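Local coordinates for xylose isomerase-like TIM barrel domain-containing protein (Thermus thermophilus, PDB 3AYV) that is of unknown function but binds zinc ions in a TIM barrel and may act on DNA, as some relatives in the AP endonuclease family do, at residues Q20-G25 with E226-S231; P32-L35 with A39-Q42; L73-L78 with G120-R125; R84-G89 with R127-R132. All coordinates share one frame; numbering follows the deposited sequence.

All four contacts lie in the outer layer of the TIM barrel, and all are partly buried. Each mixes buried residues with more exposed ones. Contact 1 joins the first and last helices of the barrel. It lies on the opposite side of the chain's centre from contact 3. Contacts 3 and 4 hold the same pair, helix 68-87 and helix 120-129, at successive places along it. Contact 2 is local and folds a loop back on helix 38-47. It touches contact 4, chiefly through Arg-84, and contact 3 through Arg-77. Contacts 1, 3 and 4 are essentially aliphatic across the interface, whereas contact 2 adds two backbone carbonyl oxygens close to an aromatic ring.

Contact 1. Residues Q20-G25 with E226-S231; sequences QALGLG and EDPEAS
The CA atoms of Leu-22 and Glu-229 come within 7.5 Å where the end of helix 12-22 faces the start of helix 229-240. This is the closure of the TIM barrel: the first and last helices pack side by side outside strands 3-8 and 219-222. Leu-22 carries most of the contact. Its chi1 of -65° brings CG toward 226-231, and the branch at CG then sends the methyls to different partners. CD1 faces the ring of Pro-228, with CG of that proline 4.1 Å away. CD2 lies 3.9 Å from CG of Glu-229, whose side chain runs across that of Leu-22 at about a right angle. Leu-24 adds a looser touch deeper in, its CD1 being 4.4 Å from CG of Pro-228. Beneath them, Pro-228 rests on Leu-5 and Leu-222, and Leu-22 and Leu-24 also reach Leu-232. Both helix ends are capped. Gly-23 has a positive phi and closes a Schellman motif, in which its N bonds O of Gln-20 at 3.1 Å. That turn leads the chain into strand 25-29. On the other side, Asp-227 sits before the turn into helix 229-240. Its OD1 forms a salt bridge with NE of Arg-18, which lies on helix 12-22. A charged link therefore flanks the aliphatic patch and ties helix 12-22 to the turn that starts helix 229-240. OD2 of Asp-227 accepts the capping bond from N of Glu-229 at 3.0 Å, and the N-H arrives from above the carboxylate plane, 48° out of it.

Contact 2. Residues P32-L35 with A39-Q42; sequences PALL and ALFQ
Leu-34 is the first residue of 32-35 to meet 39-42. The loop belongs to the TIM barrel and carries the chain from strand 25-29 to helix 38-47. Residues 32-34 form a short 3-10 turn, in which N of Leu-35 makes a weak bond to O of Pro-32 at 3.3 Å. Leu-34 turns its side chain toward the helix. Its CD1 lies 4.0 Å from CD1 of Leu-40, and its CD2 lies 4.2 Å from the same methyl. One methyl of Leu-40, CD1, thus sits against both branches of Leu-34. The backbone of Leu-34 takes part too, with its carbonyl directed at the edge of the Phe-41 ring. O of Leu-34 is near the ring plane, 3.5 Å from CE2. This is a C-H to oxygen approach, and its electrostatic contribution is probably small. Leu-35 follows, and the CB of this residue points away from the helix. The end of its side chain turns back, and its CD2 comes to 4.6 Å from CZ of Phe-41. That side chain also packs on Leu-30, Phe-80 and Arg-77. O of Leu-35 lies obliquely to the same ring. It also accepts a hydrogen bond from NE of Arg-84, and the guanidinium of that arginine makes a cation-pi contact with Phe-41. The ring is therefore placed between the loop and helix 68-87. CE2 of Phe-41 is the shared point for the two carbonyls, with O of Leu-35 at 3.6 Å.

Contact 3. Residues L73-L78 with G120-R125; sequences LTLRRL and GLVVRR
Leu-75 and Leu-78 meet Leu-121 and Val-122 with aliphatic branches alone, and the flat groups lie apart from this seam. The guanidinium of Arg-77 has CD1 of Leu-73 over the centre of one face, 3.9 Å above its plane. One face of the Arg-76 guanidinium has CA of Leu-73, 3.7 Å above the plane and offset toward the rim. Neither group touches 120-125, and Arg-77 turns to Pro-32 and Leu-61. Across the seam, Leu-75 does most of the reaching. Its CG is anti to the backbone N (chi1 -174°), and this swings the two methyls over to helix 120-129 although CB does not point there. CD1 of Leu-75 lies 3.7 Å from CG2 of Val-122, and these two side chains slide past each other in opposite directions. CD2 of Leu-75 meets CD1 of Leu-121 at 4.1 Å, with the side chains at about a right angle. The two helices are neighbours in the outer layer of the TIM barrel. Helix 68-87 leads into strand 92-96, and helix 120-129 leads into strand 132-136. The short segments are almost parallel, 8° apart in direction, with axes 10.3 Å apart at closest approach. Toward the barrel wall, Leu-78 takes over from Leu-75, and Val-122 also packs on Leu-82 and on Leu-133 of strand 132-136. Farther along the helices, the seam gains a polar link, a salt bridge from NH2 of Arg-125 to OD1 of Asp-83. CG2 of Val-122 serves both leucines, with CD1 of Leu-78 at 4.2 Å.

Contact 4. Residues R84-G89 with R127-R132; sequences RAAELG and RTLGVR
Ala-86 puts its one methyl into the side chain of Leu-129. CB of Ala-86 lies 3.7 Å from CD2 of Leu-129 and 4.0 Å from its CB. CG and CD1 of that leucine are only slightly farther off, so the methyl rests along the whole side chain. Val-131 adds a looser touch, its CG2 being 4.3 Å from CB of Ala-86. The small residue lets the backbones come close, with 6.2 Å between the CA atoms of Ala-86 and Leu-129. Around this, Leu-129 and Val-131 also pack on Leu-82, and Val-131 reaches Ala-93 of strand 92-96. Both helices of this TIM-barrel pair end here in Schellman motifs, at Gly-89 and Gly-130, each glycine with a positive phi. The second turn brings Val-131 in toward Ala-86 just before strand 132-136. Behind Ala-86, Arg-84 points away from the contact. NH1 of Arg-84 makes a salt bridge with OE1 of Glu-87 at 2.7 Å, in the guanidinium plane and on the syn lone pair of the carboxylate. NH2 of Arg-84 pairs with Asp-38. The charges thus face helix 38-47, and the touching side chains are left to van der Waals packing, which probably depends on shape rather than on directed bonds.

Contact 1. Residues Q20-G25 with E226-S231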
loop_
_atom_site.group_PDB
_atom_site.type_symbol
_atom_site.label_atom_id
_atom_site.label_comp_id
_atom_site.label_asym_id
_atom_site.label_seq_id
_atom_site.Cartn_x
_atom_site.Cartn_y
_atom_site.Cartn_z
ATOM N N GLN A 20 -4.360 14.259 -14.050
ATOM C CA GLN A 20 -3.821 14.934 -15.220
ATOM C C GLN A 20 -3.385 16.336 -14.815
ATOM O O GLN A 20 -2.245 16.740 -15.059
ATOM C CB GLN A 20 -4.905 15.004 -16.305
ATOM C CG GLN A 20 -4.386 14.987 -17.743
ATOM C CD GLN A 20 -3.411 13.839 -18.003
ATOM O OE1 GLN A 20 -3.743 12.654 -17.818
ATOM N NE2 GLN A 20 -2.195 14.189 -18.419
ATOM N N ALA A 21 -4.296 17.041 -14.149
ATOM C CA ALA A 21 -4.143 18.456 -13.830
ATOM C C ALA A 21 -3.015 18.724 -12.854
ATOM O O ALA A 21 -2.386 19.780 -12.906
ATOM C CB ALA A 21 -5.450 19.016 -13.297
ATOM N N LEU A 22 -2.745 17.761 -11.970
ATOM C CA LEU A 22 -1.674 17.922 -11.007
ATOM C C LEU A 22 -0.390 17.187 -11.409
ATOM O O LEU A 22 0.614 17.286 -10.714
ATOM C CB LEU A 22 -2.139 17.493 -9.612
ATOM C CG LEU A 22 -3.249 18.319 -8.932
ATOM C CD1 LEU A 22 -3.863 17.513 -7.794
ATOM C CD2 LEU A 22 -2.740 19.689 -8.423
ATOM N N GLY A 23 -0.434 16.460 -12.525
ATOM C CA GLY A 23 0.712 15.673 -13.010
ATOM C C GLY A 23 1.074 14.525 -12.081
ATOM O O GLY A 23 2.251 14.215 -11.882
ATOM N N LEU A 24 0.054 13.901 -11.500
ATOM C CA LEU A 24 0.266 12.794 -10.581
ATOM C C LEU A 24 0.191 11.435 -11.277
ATOM O O LEU A 24 -0.505 11.249 -12.296
ATOM C CB LEU A 24 -0.746 12.868 -9.428
ATOM C CG LEU A 24 -0.588 14.046 -8.458
ATOM C CD1 LEU A 24 -1.762 14.098 -7.513
ATOM C CD2 LEU A 24 0.706 13.969 -7.672
ATOM N N GLY A 25 0.928 10.478 -10.720
ATOM C CA GLY A 25 0.757 9.083 -11.096
ATOM C C GLY A 25 -0.471 8.497 -10.385
ATOM O O GLY A 25 -1.241 9.220 -9.730
ATOM N N GLU A 226 -9.416 13.838 0.682
ATOM C CA GLU A 226 -9.812 15.183 0.252
ATOM C C GLU A 226 -8.962 15.560 -0.963
ATOM O O GLU A 226 -8.097 14.782 -1.367
ATOM C CB GLU A 226 -9.610 16.176 1.404
ATOM C CG GLU A 226 -8.296 16.007 2.230
ATOM C CD GLU A 226 -8.331 16.706 3.610
ATOM O OE1 GLU A 226 -9.423 17.164 4.022
ATOM O OE2 GLU A 226 -7.285 16.803 4.296
ATOM N N ASP A 227 -9.178 16.749 -1.539
ATOM C CA ASP A 227 -8.316 17.198 -2.620
ATOM C C ASP A 227 -6.845 17.128 -2.224
ATOM O O ASP A 227 -6.458 17.695 -1.218
ATOM C CB ASP A 227 -8.615 18.634 -3.044
ATOM C CG ASP A 227 -7.887 18.990 -4.326
ATOM O OD1 ASP A 227 -8.397 18.639 -5.425
ATOM O OD2 ASP A 227 -6.777 19.553 -4.232
ATOM N N PRO A 228 -6.018 16.465 -3.043
ATOM C CA PRO A 228 -4.625 16.238 -2.653
ATOM C C PRO A 228 -3.658 17.389 -2.918
ATOM O O PRO A 228 -2.474 17.271 -2.582
ATOM C CB PRO A 228 -4.230 15.013 -3.484
ATOM C CG PRO A 228 -5.080 15.108 -4.732
ATOM C CD PRO A 228 -6.335 15.875 -4.358
ATOM N N GLU A 229 -4.121 18.505 -3.487
ATOM C CA GLU A 229 -3.155 19.571 -3.795
ATOM C C GLU A 229 -2.319 20.006 -2.599
ATOM O O GLU A 229 -1.103 20.180 -2.738
ATOM C CB GLU A 229 -3.780 20.797 -4.464
ATOM C CG GLU A 229 -2.696 21.668 -5.092
ATOM C CD GLU A 229 -3.213 22.936 -5.686
ATOM O OE1 GLU A 229 -4.275 22.905 -6.334
ATOM O OE2 GLU A 229 -2.533 23.971 -5.506
ATOM N N ALA A 230 -2.937 20.192 -1.436
ATOM C CA ALA A 230 -2.176 20.636 -0.267
ATOM C C ALA A 230 -1.011 19.690 0.081
ATOM O O ALA A 230 0.030 20.136 0.560
ATOM C CB ALA A 230 -3.084 20.825 0.943
ATOM N N SER A 231 -1.186 18.389 -0.154
ATOM C CA SER A 231 -0.090 17.436 0.112
ATOM C C SER A 231 1.039 17.565 -0.907
ATOM O O SER A 231 2.214 17.491 -0.546
ATOM C CB SER A 231 -0.586 15.983 0.150
ATOM O OG SER A 231 -1.505 15.820 1.206
#

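Contact 2. Residues P32-L35 with A39-Q42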
loop_
_atom_site.group_PDB
_atom_site.type_symbol
_atom_site.label_atom_id
_atom_site.label_comp_id
_atom_site.label_asym_id
_atom_site.label_seq_id
_atom_site.Cartn_x
_atom_site.Cartn_y
_atom_site.Cartn_z
ATOM N N PRO A 32 -12.986 -5.336 -5.075
ATOM C CA PRO A 32 -13.292 -6.754 -5.320
ATOM C C PRO A 32 -14.557 -6.958 -6.180
ATOM O O PRO A 32 -14.580 -7.855 -7.014
ATOM C CB PRO A 32 -13.537 -7.307 -3.901
ATOM C CG PRO A 32 -12.762 -6.396 -3.001
ATOM C CD PRO A 32 -12.739 -5.045 -3.651
ATOM N N ALA A 33 -15.587 -6.148 -5.955
ATOM C CA ALA A 33 -16.832 -6.237 -6.726
ATOM C C ALA A 33 -16.621 -5.979 -8.226
ATOM O O ALA A 33 -17.455 -6.389 -9.040
ATOM C CB ALA A 33 -17.872 -5.265 -6.187
ATOM N N LEU A 34 -15.521 -5.305 -8.570
ATOM C CA LEU A 34 -15.248 -4.883 -9.945
ATOM C C LEU A 34 -14.172 -5.685 -10.654
ATOM O O LEU A 34 -13.813 -5.348 -11.785
ATOM C CB LEU A 34 -14.896 -3.406 -10.003
ATOM C CG LEU A 34 -15.921 -2.418 -9.464
ATOM C CD1 LEU A 34 -15.398 -0.984 -9.598
ATOM C CD2 LEU A 34 -17.322 -2.585 -10.122
ATOM N N LEU A 35 -13.685 -6.755 -10.025
ATOM C CA LEU A 35 -12.541 -7.494 -10.562
ATOM C C LEU A 35 -12.810 -8.141 -11.917
ATOM O O LEU A 35 -11.902 -8.252 -12.728
ATOM C CB LEU A 35 -12.000 -8.531 -9.568
ATOM C CG LEU A 35 -11.106 -7.959 -8.455
ATOM C CD1 LEU A 35 -10.880 -9.015 -7.348
ATOM C CD2 LEU A 35 -9.753 -7.453 -9.013
ATOM N N ALA A 39 -14.200 -4.248 -19.199
ATOM C CA ALA A 39 -14.290 -2.947 -19.866
ATOM C C ALA A 39 -13.691 -1.817 -19.034
ATOM O O ALA A 39 -13.092 -0.887 -19.590
ATOM C CB ALA A 39 -15.744 -2.632 -20.245
ATOM N N LEU A 40 -13.843 -1.901 -17.706
ATOM C CA LEU A 40 -13.302 -0.872 -16.818
ATOM C C LEU A 40 -11.773 -0.840 -16.829
ATOM O O LEU A 40 -11.167 0.227 -16.697
ATOM C CB LEU A 40 -13.817 -1.039 -15.382
ATOM C CG LEU A 40 -15.278 -0.732 -15.024
ATOM C CD1 LEU A 40 -15.484 -1.102 -13.560
ATOM C CD2 LEU A 40 -15.690 0.723 -15.268
ATOM N N PHE A 41 -11.166 -2.013 -17.000
ATOM C CA PHE A 41 -9.710 -2.142 -17.075
ATOM C C PHE A 41 -9.190 -1.659 -18.432
ATOM O O PHE A 41 -8.164 -0.960 -18.513
ATOM C CB PHE A 41 -9.286 -3.584 -16.789
ATOM C CG PHE A 41 -9.445 -3.966 -15.349
ATOM C CD1 PHE A 41 -8.438 -3.677 -14.426
ATOM C CD2 PHE A 41 -10.625 -4.556 -14.904
ATOM C CE1 PHE A 41 -8.598 -4.001 -13.068
ATOM C CE2 PHE A 41 -10.794 -4.882 -13.554
ATOM C CZ PHE A 41 -9.770 -4.597 -12.635
ATOM N N GLN A 42 -9.918 -2.022 -19.487
ATOM C CA GLN A 42 -9.631 -1.527 -20.846
ATOM C C GLN A 42 -9.738 -0.000 -20.900
ATOM O O GLN A 42 -8.837 0.683 -21.396
ATOM C CB GLN A 42 -10.587 -2.153 -21.859
ATOM C CG GLN A 42 -10.352 -3.633 -22.154
ATOM C CD GLN A 42 -11.199 -4.137 -23.327
ATOM O OE1 GLN A 42 -11.273 -3.489 -24.389
ATOM N NE2 GLN A 42 -11.837 -5.299 -23.147
#

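Contact 3. Residues L73-L78 with G120-R125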
loop_
_atom_site.group_PDB
_atom_site.type_symbol
_atom_site.label_atom_id
_atom_site.label_comp_id
_atom_site.label_asym_id
_atom_site.label_seq_id
_atom_site.Cartn_x
_atom_site.Cartn_y
_atom_site.Cartn_z
ATOM N N LEU A 73 -10.384 -17.705 -0.609
ATOM C CA LEU A 73 -10.813 -16.445 -1.216
ATOM C C LEU A 73 -9.663 -15.419 -1.294
ATOM O O LEU A 73 -9.475 -14.735 -2.334
ATOM C CB LEU A 73 -11.995 -15.856 -0.426
ATOM C CG LEU A 73 -12.483 -14.501 -0.961
ATOM C CD1 LEU A 73 -13.170 -14.573 -2.373
ATOM C CD2 LEU A 73 -13.410 -13.820 0.057
ATOM N N THR A 74 -8.906 -15.320 -0.193
ATOM C CA THR A 74 -7.780 -14.384 -0.102
ATOM C C THR A 74 -6.747 -14.685 -1.197
ATOM O O THR A 74 -6.304 -13.777 -1.908
ATOM C CB THR A 74 -7.089 -14.437 1.289
ATOM O OG1 THR A 74 -8.063 -14.107 2.295
ATOM C CG2 THR A 74 -5.974 -13.393 1.382
ATOM N N LEU A 75 -6.387 -15.957 -1.313
ATOM C CA LEU A 75 -5.453 -16.354 -2.364
ATOM C C LEU A 75 -5.984 -15.989 -3.753
ATOM O O LEU A 75 -5.238 -15.379 -4.545
ATOM C CB LEU A 75 -5.089 -17.838 -2.260
ATOM C CG LEU A 75 -3.999 -18.329 -3.226
ATOM C CD1 LEU A 75 -2.693 -17.535 -3.013
ATOM C CD2 LEU A 75 -3.785 -19.841 -3.008
ATOM N N ARG A 76 -7.252 -16.320 -4.033
ATOM C CA ARG A 76 -7.875 -15.974 -5.333
ATOM C C ARG A 76 -7.877 -14.462 -5.596
ATOM O O ARG A 76 -7.556 -14.011 -6.720
ATOM C CB ARG A 76 -9.293 -16.563 -5.469
ATOM C CG ARG A 76 -9.350 -18.084 -5.584
ATOM C CD ARG A 76 -10.780 -18.630 -5.912
ATOM N NE ARG A 76 -11.867 -18.225 -4.999
ATOM C CZ ARG A 76 -12.224 -18.896 -3.895
ATOM N NH1 ARG A 76 -11.567 -19.982 -3.510
ATOM N NH2 ARG A 76 -13.223 -18.457 -3.147
ATOM N N ARG A 77 -8.205 -13.677 -4.565
ATOM C CA ARG A 77 -8.217 -12.213 -4.659
ATOM C C ARG A 77 -6.829 -11.616 -4.985
ATOM O O ARG A 77 -6.714 -10.690 -5.841
ATOM C CB ARG A 77 -8.750 -11.591 -3.357
ATOM C CG ARG A 77 -10.261 -11.776 -3.146
ATOM C CD ARG A 77 -11.041 -10.822 -4.002
ATOM N NE ARG A 77 -12.491 -10.849 -3.766
ATOM C CZ ARG A 77 -13.396 -11.273 -4.639
ATOM N NH1 ARG A 77 -13.023 -11.757 -5.827
ATOM N NH2 ARG A 77 -14.682 -11.199 -4.332
ATOM N N LEU A 78 -5.787 -12.097 -4.294
ATOM C CA LEU A 78 -4.442 -11.600 -4.542
ATOM C C LEU A 78 -3.944 -11.977 -5.959
ATOM O O LEU A 78 -3.412 -11.128 -6.674
ATOM C CB LEU A 78 -3.453 -12.111 -3.485
ATOM C CG LEU A 78 -3.763 -11.614 -2.062
ATOM C CD1 LEU A 78 -2.734 -12.200 -1.119
ATOM C CD2 LEU A 78 -3.718 -10.064 -2.000
ATOM N N GLY A 120 4.049 -17.743 -0.938
ATOM C CA GLY A 120 4.859 -18.414 -1.993
ATOM C C GLY A 120 4.276 -18.231 -3.398
ATOM O O GLY A 120 4.969 -17.731 -4.295
ATOM N N LEU A 121 3.010 -18.620 -3.583
ATOM C CA LEU A 121 2.337 -18.552 -4.908
ATOM C C LEU A 121 2.114 -17.131 -5.385
ATOM O O LEU A 121 2.125 -16.856 -6.585
ATOM C CB LEU A 121 0.996 -19.292 -4.903
ATOM C CG LEU A 121 1.006 -20.819 -4.773
ATOM C CD1 LEU A 121 -0.444 -21.326 -4.814
ATOM C CD2 LEU A 121 1.897 -21.547 -5.827
ATOM N N VAL A 122 1.886 -16.225 -4.432
ATOM C CA VAL A 122 1.668 -14.828 -4.765
ATOM C C VAL A 122 2.954 -14.162 -5.241
ATOM O O VAL A 122 2.951 -13.468 -6.266
ATOM C CB VAL A 122 1.083 -14.062 -3.563
ATOM C CG1 VAL A 122 0.725 -12.624 -3.960
ATOM C CG2 VAL A 122 -0.146 -14.807 -3.095
ATOM N N VAL A 123 4.051 -14.385 -4.518
ATOM C CA VAL A 123 5.362 -13.867 -4.934
ATOM C C VAL A 123 5.749 -14.448 -6.315
ATOM O O VAL A 123 6.273 -13.724 -7.182
ATOM C CB VAL A 123 6.444 -14.181 -3.880
ATOM C CG1 VAL A 123 7.856 -13.797 -4.370
ATOM C CG2 VAL A 123 6.134 -13.373 -2.601
ATOM N N ARG A 124 5.479 -15.738 -6.501
ATOM C CA ARG A 124 5.811 -16.392 -7.772
ATOM C C ARG A 124 5.010 -15.788 -8.924
ATOM O O ARG A 124 5.576 -15.532 -10.013
ATOM C CB ARG A 124 5.631 -17.912 -7.685
ATOM C CG ARG A 124 6.646 -18.604 -6.749
ATOM C CD ARG A 124 6.231 -20.070 -6.497
ATOM N NE ARG A 124 6.082 -20.809 -7.755
ATOM C CZ ARG A 124 5.832 -22.116 -7.846
ATOM N NH1 ARG A 124 5.683 -22.856 -6.750
ATOM N NH2 ARG A 124 5.731 -22.691 -9.043
ATOM N N ARG A 125 3.722 -15.516 -8.693
ATOM C CA ARG A 125 2.862 -14.922 -9.732
ATOM C C ARG A 125 3.332 -13.510 -10.091
ATOM O O ARG A 125 3.379 -13.145 -11.273
ATOM C CB ARG A 125 1.361 -14.917 -9.310
ATOM C CG ARG A 125 0.377 -14.453 -10.401
ATOM C CD ARG A 125 0.509 -15.305 -11.694
ATOM N NE ARG A 125 -0.519 -14.979 -12.703
ATOM C CZ ARG A 125 -0.316 -14.967 -14.023
ATOM N NH1 ARG A 125 0.884 -15.245 -14.526
ATOM N NH2 ARG A 125 -1.304 -14.648 -14.854
#

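Contact 4. Residues R84-G89 with R127-R132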
loop_
_atom_site.group_PDB
_atom_site.type_symbol
_atom_site.label_atom_id
_atom_site.label_comp_id
_atom_site.label_asym_id
_atom_site.label_seq_id
_atom_site.Cartn_x
_atom_site.Cartn_y
_atom_site.Cartn_z
ATOM N N ARG A 84 -4.822 -8.457 -13.049
ATOM C CA ARG A 84 -5.295 -7.126 -13.415
ATOM C C ARG A 84 -4.221 -6.041 -13.361
ATOM O O ARG A 84 -4.190 -5.143 -14.217
ATOM C CB ARG A 84 -6.503 -6.737 -12.543
ATOM C CG ARG A 84 -7.752 -7.568 -12.810
ATOM C CD ARG A 84 -8.242 -7.484 -14.273
ATOM N NE ARG A 84 -9.630 -7.940 -14.403
ATOM C CZ ARG A 84 -10.266 -8.074 -15.561
ATOM N NH1 ARG A 84 -9.622 -7.826 -16.715
ATOM N NH2 ARG A 84 -11.539 -8.465 -15.573
ATOM N N ALA A 85 -3.356 -6.101 -12.346
ATOM C CA ALA A 85 -2.234 -5.183 -12.212
ATOM C C ALA A 85 -1.361 -5.238 -13.462
ATOM O O ALA A 85 -0.985 -4.198 -14.020
ATOM C CB ALA A 85 -1.403 -5.542 -10.957
ATOM N N ALA A 86 -1.072 -6.454 -13.916
ATOM C CA ALA A 86 -0.202 -6.670 -15.087
ATOM C C ALA A 86 -0.866 -6.128 -16.346
ATOM O O ALA A 86 -0.200 -5.510 -17.186
ATOM C CB ALA A 86 0.118 -8.157 -15.246
ATOM N N GLU A 87 -2.173 -6.347 -16.459
ATOM C CA GLU A 87 -2.971 -5.832 -17.553
ATOM C C GLU A 87 -2.938 -4.296 -17.616
ATOM O O GLU A 87 -2.898 -3.703 -18.711
ATOM C CB GLU A 87 -4.408 -6.364 -17.454
ATOM C CG GLU A 87 -5.387 -5.720 -18.432
ATOM C CD GLU A 87 -6.795 -6.308 -18.365
ATOM O OE1 GLU A 87 -7.083 -7.127 -17.450
ATOM O OE2 GLU A 87 -7.608 -5.939 -19.248
ATOM N N LEU A 88 -2.942 -3.653 -16.452
ATOM C CA LEU A 88 -2.867 -2.204 -16.377
ATOM C C LEU A 88 -1.440 -1.693 -16.499
ATOM O O LEU A 88 -1.219 -0.482 -16.453
ATOM C CB LEU A 88 -3.484 -1.703 -15.060
ATOM C CG LEU A 88 -4.982 -1.947 -14.849
ATOM C CD1 LEU A 88 -5.294 -1.673 -13.385
ATOM C CD2 LEU A 88 -5.819 -1.046 -15.766
ATOM N N GLY A 89 -0.475 -2.600 -16.663
ATOM C CA GLY A 89 0.940 -2.219 -16.705
ATOM C C GLY A 89 1.491 -1.654 -15.399
ATOM O O GLY A 89 2.363 -0.783 -15.406
ATOM N N ARG A 127 6.339 -12.377 -9.787
ATOM C CA ARG A 127 7.614 -12.529 -10.498
ATOM C C ARG A 127 7.356 -12.847 -11.974
ATOM O O ARG A 127 7.927 -12.186 -12.869
ATOM C CB ARG A 127 8.474 -13.598 -9.824
ATOM C CG ARG A 127 9.823 -13.812 -10.483
ATOM C CD ARG A 127 10.878 -14.413 -9.552
ATOM N NE ARG A 127 10.370 -15.513 -8.751
ATOM C CZ ARG A 127 10.348 -15.547 -7.418
ATOM N NH1 ARG A 127 10.822 -14.541 -6.680
ATOM N NH2 ARG A 127 9.838 -16.605 -6.821
ATOM N N THR A 128 6.473 -13.810 -12.235
ATOM C CA THR A 128 6.089 -14.166 -13.620
ATOM C C THR A 128 5.577 -12.969 -14.417
ATOM O O THR A 128 5.985 -12.745 -15.580
ATOM C CB THR A 128 5.039 -15.311 -13.638
ATOM O OG1 THR A 128 5.635 -16.484 -13.087
ATOM C CG2 THR A 128 4.523 -15.584 -15.078
ATOM N N LEU A 129 4.720 -12.172 -13.776
ATOM C CA LEU A 129 4.136 -10.979 -14.384
ATOM C C LEU A 129 5.028 -9.734 -14.479
ATOM O O LEU A 129 4.690 -8.781 -15.185
ATOM C CB LEU A 129 2.790 -10.641 -13.688
ATOM C CG LEU A 129 1.681 -11.686 -13.878
ATOM C CD1 LEU A 129 0.514 -11.442 -12.853
ATOM C CD2 LEU A 129 1.116 -11.714 -15.311
ATOM N N GLY A 130 6.140 -9.713 -13.761
ATOM C CA GLY A 130 7.025 -8.572 -13.755
ATOM C C GLY A 130 6.506 -7.428 -12.893
ATOM O O GLY A 130 6.853 -6.275 -13.116
ATOM N N VAL A 131 5.689 -7.767 -11.903
ATOM C CA VAL A 131 5.108 -6.787 -10.972
ATOM C C VAL A 131 5.841 -6.931 -9.637
ATOM O O VAL A 131 6.025 -8.052 -9.128
ATOM C CB VAL A 131 3.602 -7.070 -10.783
ATOM C CG1 VAL A 131 2.982 -6.142 -9.699
ATOM C CG2 VAL A 131 2.844 -6.971 -12.138
ATOM N N ARG A 132 6.301 -5.808 -9.084
ATOM C CA ARG A 132 7.006 -5.812 -7.803
ATOM C C ARG A 132 5.970 -5.848 -6.661
ATOM O O ARG A 132 5.094 -4.989 -6.617
ATOM C CB ARG A 132 7.840 -4.537 -7.688
ATOM C CG ARG A 132 8.495 -4.268 -6.329
ATOM C CD ARG A 132 9.532 -5.353 -5.963
ATOM N NE ARG A 132 10.342 -4.952 -4.814
ATOM C CZ ARG A 132 11.232 -5.746 -4.222
ATOM N NH1 ARG A 132 11.421 -6.969 -4.694
ATOM N NH2 ARG A 132 11.930 -5.323 -3.162
#